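Local coordinates for protein glucose-6-phosphate 1-dehydrogenase (Mycobacterium avium, PDB 4LGV) that probably oxidises glucose 6-phosphate to 6-phosphogluconolactone with NADP+ as electron acceptor, the entry step of the pentose phosphate pathway, at residues H28-G40 against E61-T73. Residues are numbered along the deposited sequence; the frame is centred on the assembly and turned at random.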
# COMPACT_ATOMS: atom_id res chain seq x y z
N HIS A 28 -14.53 19.67 -34.83
CA HIS A 28 -14.52 20.00 -36.29
C HIS A 28 -13.19 20.65 -36.69
O HIS A 28 -12.82 21.72 -36.17
CB HIS A 28 -15.66 20.95 -36.68
CG HIS A 28 -16.97 20.27 -36.92
ND1 HIS A 28 -17.11 19.19 -37.77
CD2 HIS A 28 -18.22 20.53 -36.44
CE1 HIS A 28 -18.38 18.81 -37.79
NE2 HIS A 28 -19.07 19.60 -36.99
N PRO A 29 -12.45 20.02 -37.62
CA PRO A 29 -11.24 20.67 -38.12
C PRO A 29 -11.55 21.93 -38.96
O PRO A 29 -12.69 22.14 -39.37
CB PRO A 29 -10.61 19.58 -38.98
CG PRO A 29 -11.73 18.69 -39.40
CD PRO A 29 -12.71 18.73 -38.27
N SER A 30 -10.53 22.74 -39.18
CA SER A 30 -10.62 23.90 -40.02
C SER A 30 -10.63 23.48 -41.47
O SER A 30 -10.30 22.35 -41.77
CB SER A 30 -9.48 24.84 -39.68
OG SER A 30 -9.64 25.29 -38.33
N ASP A 31 -11.04 24.38 -42.37
CA ASP A 31 -10.96 24.12 -43.82
C ASP A 31 -10.31 25.30 -44.58
O ASP A 31 -10.48 25.44 -45.80
CB ASP A 31 -12.34 23.80 -44.39
CG ASP A 31 -13.31 24.99 -44.26
OD1 ASP A 31 -12.88 26.14 -43.97
OD2 ASP A 31 -14.51 24.76 -44.45
N LEU A 32 -9.55 26.12 -43.86
CA LEU A 32 -8.87 27.25 -44.48
C LEU A 32 -7.84 27.71 -43.52
O LEU A 32 -8.11 27.82 -42.31
CB LEU A 32 -9.85 28.39 -44.77
CG LEU A 32 -9.31 29.71 -45.32
CD1 LEU A 32 -8.84 29.54 -46.74
CD2 LEU A 32 -10.35 30.80 -45.31
N LEU A 33 -6.63 27.95 -44.02
CA LEU A 33 -5.54 28.38 -43.17
C LEU A 33 -5.16 29.82 -43.57
O LEU A 33 -4.78 30.08 -44.72
CB LEU A 33 -4.34 27.44 -43.32
CG LEU A 33 -3.07 27.83 -42.55
CD1 LEU A 33 -3.31 27.92 -41.06
CD2 LEU A 33 -1.95 26.82 -42.80
N VAL A 34 -5.18 30.72 -42.59
CA VAL A 34 -4.81 32.08 -42.81
C VAL A 34 -3.62 32.42 -41.92
O VAL A 34 -3.73 32.38 -40.68
CB VAL A 34 -5.99 33.02 -42.46
CG1 VAL A 34 -5.59 34.44 -42.68
CG2 VAL A 34 -7.23 32.66 -43.27
N ILE A 35 -2.49 32.81 -42.54
CA ILE A 35 -1.25 33.02 -41.78
C ILE A 35 -0.87 34.47 -41.77
O ILE A 35 -0.46 35.00 -42.80
CB ILE A 35 -0.06 32.24 -42.40
CG1 ILE A 35 -0.37 30.76 -42.42
CG2 ILE A 35 1.22 32.46 -41.61
CD1 ILE A 35 0.61 29.91 -43.20
N PHE A 36 -0.97 35.11 -40.61
CA PHE A 36 -0.46 36.46 -40.44
C PHE A 36 1.00 36.38 -40.10
O PHE A 36 1.39 35.68 -39.16
CB PHE A 36 -1.20 37.21 -39.34
CG PHE A 36 -2.61 37.61 -39.70
CD1 PHE A 36 -3.63 36.67 -39.79
CD2 PHE A 36 -2.93 38.95 -39.97
CE1 PHE A 36 -4.93 37.04 -40.14
CE2 PHE A 36 -4.24 39.33 -40.31
CZ PHE A 36 -5.24 38.37 -40.39
N GLY A 37 1.81 37.10 -40.88
CA GLY A 37 3.27 37.17 -40.66
C GLY A 37 4.06 36.26 -41.60
O GLY A 37 5.16 35.85 -41.29
N ILE A 38 3.52 36.01 -42.78
CA ILE A 38 4.05 35.01 -43.72
C ILE A 38 5.40 35.40 -44.32
O ILE A 38 6.12 34.54 -44.85
CB ILE A 38 3.01 34.72 -44.83
CG1 ILE A 38 3.35 33.47 -45.61
CG2 ILE A 38 2.92 35.89 -45.79
CD1 ILE A 38 3.21 32.21 -44.83
N THR A 39 5.79 36.67 -44.20
CA THR A 39 7.12 37.12 -44.65
C THR A 39 8.13 37.27 -43.54
O THR A 39 9.27 37.68 -43.80
CB THR A 39 7.03 38.48 -45.35
OG1 THR A 39 6.57 39.47 -44.44
CG2 THR A 39 6.12 38.40 -46.54
N GLY A 40 7.76 36.90 -42.31
CA GLY A 40 8.68 37.02 -41.17
C GLY A 40 9.65 35.86 -40.96
O GLY A 40 9.73 34.93 -41.77
N GLU A 61 -5.10 19.94 -47.61
CA GLU A 61 -6.28 19.73 -48.47
C GLU A 61 -7.07 21.01 -48.71
O GLU A 61 -8.11 20.94 -49.33
CB GLU A 61 -7.24 18.69 -47.84
CG GLU A 61 -6.61 17.32 -47.56
CD GLU A 61 -7.34 16.45 -46.51
OE1 GLU A 61 -8.03 16.97 -45.60
OE2 GLU A 61 -7.17 15.23 -46.60
N HIS A 62 -6.58 22.14 -48.23
CA HIS A 62 -7.33 23.37 -48.19
C HIS A 62 -6.46 24.59 -48.58
O HIS A 62 -5.25 24.55 -48.45
CB HIS A 62 -7.93 23.56 -46.78
CG HIS A 62 -8.93 22.51 -46.41
ND1 HIS A 62 -8.64 21.48 -45.53
CD2 HIS A 62 -10.18 22.27 -46.88
CE1 HIS A 62 -9.70 20.67 -45.44
NE2 HIS A 62 -10.63 21.13 -46.26
N PRO A 63 -7.09 25.66 -49.04
CA PRO A 63 -6.35 26.86 -49.37
C PRO A 63 -5.64 27.54 -48.17
O PRO A 63 -6.03 27.37 -46.99
CB PRO A 63 -7.42 27.77 -49.96
CG PRO A 63 -8.59 26.87 -50.31
CD PRO A 63 -8.54 25.83 -49.25
N ILE A 64 -4.58 28.26 -48.50
CA ILE A 64 -3.77 28.96 -47.55
C ILE A 64 -3.64 30.38 -48.00
O ILE A 64 -3.20 30.64 -49.10
CB ILE A 64 -2.37 28.38 -47.45
CG1 ILE A 64 -2.45 26.89 -47.12
CG2 ILE A 64 -1.60 29.11 -46.34
CD1 ILE A 64 -1.11 26.20 -47.18
N ILE A 65 -4.03 31.31 -47.13
CA ILE A 65 -3.91 32.75 -47.41
C ILE A 65 -2.81 33.31 -46.54
O ILE A 65 -2.92 33.29 -45.33
CB ILE A 65 -5.23 33.47 -47.10
CG1 ILE A 65 -6.35 32.90 -47.95
CG2 ILE A 65 -5.09 34.96 -47.33
CD1 ILE A 65 -7.69 33.47 -47.62
N GLY A 66 -1.73 33.79 -47.16
CA GLY A 66 -0.68 34.50 -46.47
C GLY A 66 -1.00 35.98 -46.35
O GLY A 66 -1.45 36.60 -47.33
N VAL A 67 -0.72 36.55 -45.16
CA VAL A 67 -0.92 37.97 -44.91
C VAL A 67 0.32 38.62 -44.30
O VAL A 67 0.94 38.06 -43.41
CB VAL A 67 -2.09 38.21 -43.94
CG1 VAL A 67 -2.32 39.69 -43.74
CG2 VAL A 67 -3.38 37.56 -44.44
N ALA A 68 0.71 39.78 -44.83
CA ALA A 68 1.82 40.55 -44.32
C ALA A 68 1.73 42.01 -44.81
O ALA A 68 0.96 42.32 -45.71
CB ALA A 68 3.14 39.91 -44.74
N SER A 69 2.58 42.88 -44.27
CA SER A 69 2.69 44.24 -44.75
C SER A 69 3.48 44.40 -46.04
O SER A 69 3.29 45.36 -46.76
CB SER A 69 3.35 45.13 -43.68
OG SER A 69 4.70 44.75 -43.49
N ASP A 70 4.35 43.46 -46.38
CA ASP A 70 5.20 43.66 -47.56
C ASP A 70 4.36 43.86 -48.84
O ASP A 70 3.45 43.09 -49.14
CB ASP A 70 6.15 42.51 -47.76
CG ASP A 70 6.88 42.15 -46.48
OD1 ASP A 70 6.24 41.83 -45.45
OD2 ASP A 70 8.09 42.09 -46.50
N ASP A 71 4.74 44.87 -49.62
CA ASP A 71 4.08 45.12 -50.89
C ASP A 71 4.80 44.30 -51.95
O ASP A 71 5.67 44.81 -52.66
CB ASP A 71 4.10 46.62 -51.20
CG ASP A 71 3.29 46.99 -52.42
OD1 ASP A 71 2.55 46.14 -52.96
OD2 ASP A 71 3.38 48.19 -52.84
N ILE A 72 4.43 43.05 -52.05
CA ILE A 72 5.00 42.13 -53.02
C ILE A 72 3.88 41.38 -53.68
O ILE A 72 2.74 41.41 -53.21
CB ILE A 72 5.95 41.13 -52.36
CG1 ILE A 72 5.22 40.31 -51.31
CG2 ILE A 72 7.14 41.87 -51.75
CD1 ILE A 72 6.04 39.18 -50.73
N THR A 73 4.18 40.72 -54.77
CA THR A 73 3.20 39.90 -55.48
C THR A 73 3.24 38.47 -54.93
O THR A 73 4.16 38.08 -54.22
CB THR A 73 3.56 39.82 -56.97
OG1 THR A 73 4.82 39.16 -57.09
CG2 THR A 73 3.66 41.24 -57.62
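Leu33 and Ile35 do the backbone work against strand 64-68: Leu33 N binds Pro63 O, Leu33 O takes Ile65 N at 2.8 Å, Ile35 N binds Ile65 O, and Ile35 O accepts Val67 N. The parallel pairing ends at Val67 O, which accepts Gly37 N at 2.8 Å and, more weakly, Ile38 N at 3.4 Å.

On one face of this pair Phe36 runs alongside Val67, whose CB sits over the rim of one ring face while CG1 approaches ring atom CD2 to 3.9 Å. Helix 114-123 covers this side, with Tyr117 and Leu120 on Phe36 and Leu116 on Val67. On the other face, Ile35 CD1 meets Ile64 CG2 at 3.9 Å. Farther along that face Gly66 has no side chain, and Ile38 CG2 lies over its CA; with CG1 of Ile38 anti to the backbone N (chi1 -166°), CG2 is the branch that lies between N and the carbonyl carbon and meets the Gly66 backbone.

The two ends close differently. At the His62 end, Asp31 CA stands 3.6 Å from the centroid of the His62 ring, almost on its normal, a CH-pi contact; Asp31 OD1 turns to Arg129 N. Beyond the strands, Thr39 OG1 donates to Asp70 OD1 at 2.6 Å, arriving from 47° above the carboxylate plane, and Asp70 O is held by Tyr106 and Ser108.

Strands 32-36 and 64-68, joined by helix 41-56, form the first beta-alpha-beta crossover of a Rossmann-type sheet. Gly37 to Gly40 make the type I turn into that helix, consistent with the glycine-containing dinucleotide-binding loop of this family. The short Thr39-Asp70 bond, probably strengthened by the carboxylate's negative charge, links this turn to the loop after strand 64-68.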